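Local structure of Tol-Pal system protein TolB (7MX5) at residues T345-S350 and A363-N368. The protein is the periplasmic component of the Tol-Pal system, which is thought to act in outer membrane invagination during cell division and in maintaining outer membrane integrity. Residues are numbered along the deposited sequence; the frame is centred on the assembly and turned at random.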
ATOM      1  N   THR A 345      14.568  -0.720   9.214  1.00 42.89           N
ATOM      2  CA  THR A 345      13.824  -1.911   8.836  1.00 42.24           C
ATOM      3  C   THR A 345      14.723  -3.130   8.970  1.00 45.88           C
ATOM      4  O   THR A 345      15.950  -3.031   8.881  1.00 50.83           O
ATOM      5  CB  THR A 345      13.273  -1.814   7.406  1.00 41.96           C
ATOM      6  OG1 THR A 345      12.604  -3.035   7.063  1.00 34.49           O
ATOM      7  CG2 THR A 345      14.395  -1.557   6.413  1.00 32.52           C
ATOM      8  N   SER A 346      14.097  -4.285   9.188  1.00 44.99           N
ATOM      9  CA  SER A 346      14.821  -5.526   9.426  1.00 52.96           C
ATOM     10  C   SER A 346      14.958  -6.393   8.182  1.00 49.20           C
ATOM     11  O   SER A 346      15.662  -7.407   8.232  1.00 49.74           O
ATOM     12  CB  SER A 346      14.129  -6.337  10.529  1.00 49.02           C
ATOM     13  OG  SER A 346      13.961  -5.564  11.705  1.00 55.17           O
ATOM     14  N   LEU A 347      14.318  -6.024   7.075  1.00 37.82           N
ATOM     15  CA  LEU A 347      14.277  -6.866   5.889  1.00 43.91           C
ATOM     16  C   LEU A 347      14.699  -6.066   4.667  1.00 46.49           C
ATOM     17  O   LEU A 347      14.201  -4.959   4.440  1.00 50.20           O
ATOM     18  CB  LEU A 347      12.875  -7.446   5.678  1.00 42.58           C
ATOM     19  CG  LEU A 347      12.355  -8.332   6.810  1.00 32.17           C
ATOM     20  CD1 LEU A 347      10.902  -8.705   6.576  1.00 27.67           C
ATOM     21  CD2 LEU A 347      13.218  -9.575   6.952  1.00 31.82           C
ATOM     22  N   ASP A 348      15.619  -6.632   3.884  1.00 42.97           N
ATOM     23  CA  ASP A 348      16.008  -6.067   2.594  1.00 39.31           C
ATOM     24  C   ASP A 348      14.930  -6.455   1.584  1.00 37.09           C
ATOM     25  O   ASP A 348      15.068  -7.393   0.794  1.00 44.68           O
ATOM     26  CB  ASP A 348      17.389  -6.565   2.184  1.00 36.46           C
ATOM     27  CG  ASP A 348      17.805  -6.076   0.811  1.00 41.80           C
ATOM     28  OD1 ASP A 348      17.484  -4.920   0.467  1.00 39.58           O
ATOM     29  OD2 ASP A 348      18.460  -6.848   0.078  1.00 46.73           O
ATOM     30  N   GLU A 349      13.824  -5.715   1.628  1.00 34.66           N
ATOM     31  CA  GLU A 349      12.628  -6.054   0.874  1.00 37.50           C
ATOM     32  C   GLU A 349      11.971  -4.779   0.367  1.00 39.64           C
ATOM     33  O   GLU A 349      12.056  -3.724   1.000  1.00 36.62           O
ATOM     34  CB  GLU A 349      11.650  -6.863   1.737  1.00 36.53           C
ATOM     35  CG  GLU A 349      10.519  -7.531   0.979  1.00 33.18           C
ATOM     36  CD  GLU A 349      10.052  -8.805   1.657  1.00 39.39           C
ATOM     37  OE1 GLU A 349      10.772  -9.822   1.576  1.00 33.98           O
ATOM     38  OE2 GLU A 349       8.973  -8.786   2.284  1.00 41.84           O
ATOM     39  N   SER A 350      11.305  -4.890  -0.776  1.00 40.25           N
ATOM     40  CA  SER A 350      10.754  -3.715  -1.439  1.00 37.79           C
ATOM     41  C   SER A 350       9.601  -3.125  -0.635  1.00 39.30           C
ATOM     42  O   SER A 350       8.730  -3.870  -0.169  1.00 34.02           O
ATOM     43  CB  SER A 350      10.277  -4.079  -2.843  1.00 33.87           C
ATOM     44  OG  SER A 350      10.359  -2.965  -3.714  1.00 44.09           O
ATOM     45  N   ALA A 363       7.695  -4.562   5.024  1.00 34.47           N
ATOM     46  CA  ALA A 363       7.788  -5.696   5.934  1.00 35.15           C
ATOM     47  C   ALA A 363       9.015  -5.541   6.821  1.00 35.94           C
ATOM     48  O   ALA A 363      10.112  -5.256   6.327  1.00 29.48           O
ATOM     49  CB  ALA A 363       7.854  -7.013   5.160  1.00 31.61           C
ATOM     50  N   THR A 364       8.827  -5.726   8.124  1.00 37.37           N
ATOM     51  CA  THR A 364       9.912  -5.607   9.089  1.00 38.83           C
ATOM     52  C   THR A 364       9.635  -6.561  10.246  1.00 36.40           C
ATOM     53  O   THR A 364       8.689  -7.353  10.208  1.00 33.38           O
ATOM     54  CB  THR A 364      10.063  -4.155   9.563  1.00 37.92           C
ATOM     55  OG1 THR A 364      11.119  -4.072  10.529  1.00 43.66           O
ATOM     56  CG2 THR A 364       8.770  -3.663  10.191  1.00 31.16           C
ATOM     57  N   ARG A 365      10.470  -6.483  11.281  1.00 42.83           N
ATOM     58  CA  ARG A 365      10.332  -7.330  12.459  1.00 42.46           C
ATOM     59  C   ARG A 365      10.504  -6.484  13.709  1.00 35.46           C
ATOM     60  O   ARG A 365      11.494  -5.758  13.841  1.00 55.02           O
ATOM     61  CB  ARG A 365      11.359  -8.469  12.453  1.00 39.92           C
ATOM     62  CG  ARG A 365      11.122  -9.521  11.382  1.00 38.86           C
ATOM     63  CD  ARG A 365      12.330 -10.430  11.231  1.00 52.90           C
ATOM     64  NE  ARG A 365      12.176 -11.364  10.121  1.00 61.82           N
ATOM     65  CZ  ARG A 365      13.062 -12.297   9.800  1.00 47.14           C
ATOM     66  NH1 ARG A 365      14.182 -12.451  10.485  1.00 50.72           N
ATOM     67  NH2 ARG A 365      12.816 -13.094   8.764  1.00 44.43           N
ATOM     68  N   GLU A 366       9.540  -6.579  14.621  1.00 49.90           N
ATOM     69  CA  GLU A 366       9.583  -5.882  15.901  1.00 43.27           C
ATOM     70  C   GLU A 366       9.365  -6.905  17.003  1.00 46.82           C
ATOM     71  O   GLU A 366       8.348  -7.606  17.006  1.00 48.99           O
ATOM     72  CB  GLU A 366       8.527  -4.776  15.968  1.00 45.48           C
ATOM     73  CG  GLU A 366       8.891  -3.619  16.880  1.00 57.39           C
ATOM     74  CD  GLU A 366       8.007  -2.409  16.657  1.00 57.59           C
ATOM     75  OE1 GLU A 366       8.054  -1.838  15.548  1.00 60.39           O
ATOM     76  OE2 GLU A 366       7.265  -2.030  17.588  1.00 56.39           O
ATOM     77  N   GLY A 367      10.311  -6.990  17.930  1.00 41.15           N
ATOM     78  CA  GLY A 367      10.260  -8.059  18.912  1.00 50.04           C
ATOM     79  C   GLY A 367      10.483  -9.391  18.222  1.00 46.13           C
ATOM     80  O   GLY A 367      11.399  -9.546  17.408  1.00 51.28           O
ATOM     81  N   ASN A 368       9.634 -10.366  18.537  1.00 41.99           N
ATOM     82  CA  ASN A 368       9.664 -11.663  17.880  1.00 44.33           C
ATOM     83  C   ASN A 368       8.648 -11.764  16.750  1.00 40.64           C
ATOM     84  O   ASN A 368       8.478 -12.845  16.176  1.00 52.88           O
ATOM     85  CB  ASN A 368       9.423 -12.777  18.901  1.00 40.33           C
ATOM     86  CG  ASN A 368       8.008 -12.771  19.451  1.00 49.81           C
ATOM     87  OD1 ASN A 368       7.320 -11.749  19.419  1.00 41.32           O
ATOM     88  ND2 ASN A 368       7.566 -13.916  19.957  1.00 43.29           N
TER
HETATM   89  O   HOH W   1      11.651  -3.580   4.622  1.00 29.91           O
HETATM   90  O   HOH W   2       8.931  -4.570   2.619  1.00 39.31           O
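Ser346 comes closest to Thr364 along the backbone, CA to CA 4.9 Å, where the irregular chain of 345-350 passes the end of strand 359-366; no backbone-to-backbone hydrogen bond joins them, and side-chain atoms and waters make the links. Ser346 N donates to Thr364 OG1 over 3.3 Å with an N-H···O angle of 145°, and the threonine hydroxyl is presented to it by lying anti to its own backbone N (chi1 179°). Ser346 OG sits between that hydroxyl and Arg365 O, weakly placed for either. One water bridges the segments: it accepts from the Thr345 OG1 hydroxyl and donates to Leu347 O and to Ala363 O (2.8 Å). A second bridges Ala363 N to Ser350 O. Leu347 spreads its two methyls along one side of the strand, CD1 packing on Ala363 CB at 3.8 Å while CD2 lies over one face of the Arg365 guanidinium, offset toward its rim. Glu349 OE2 approaches Ala363 CB, but its carboxylate is held by Arg393 and the backbone N of Glu394, as Arg365 is by Glu391. Within the beta-propeller, this loop links strand 339-344 of one blade to 352-353 of the next, packing on strand 359-366 and reaching strand 391-397 through side chains.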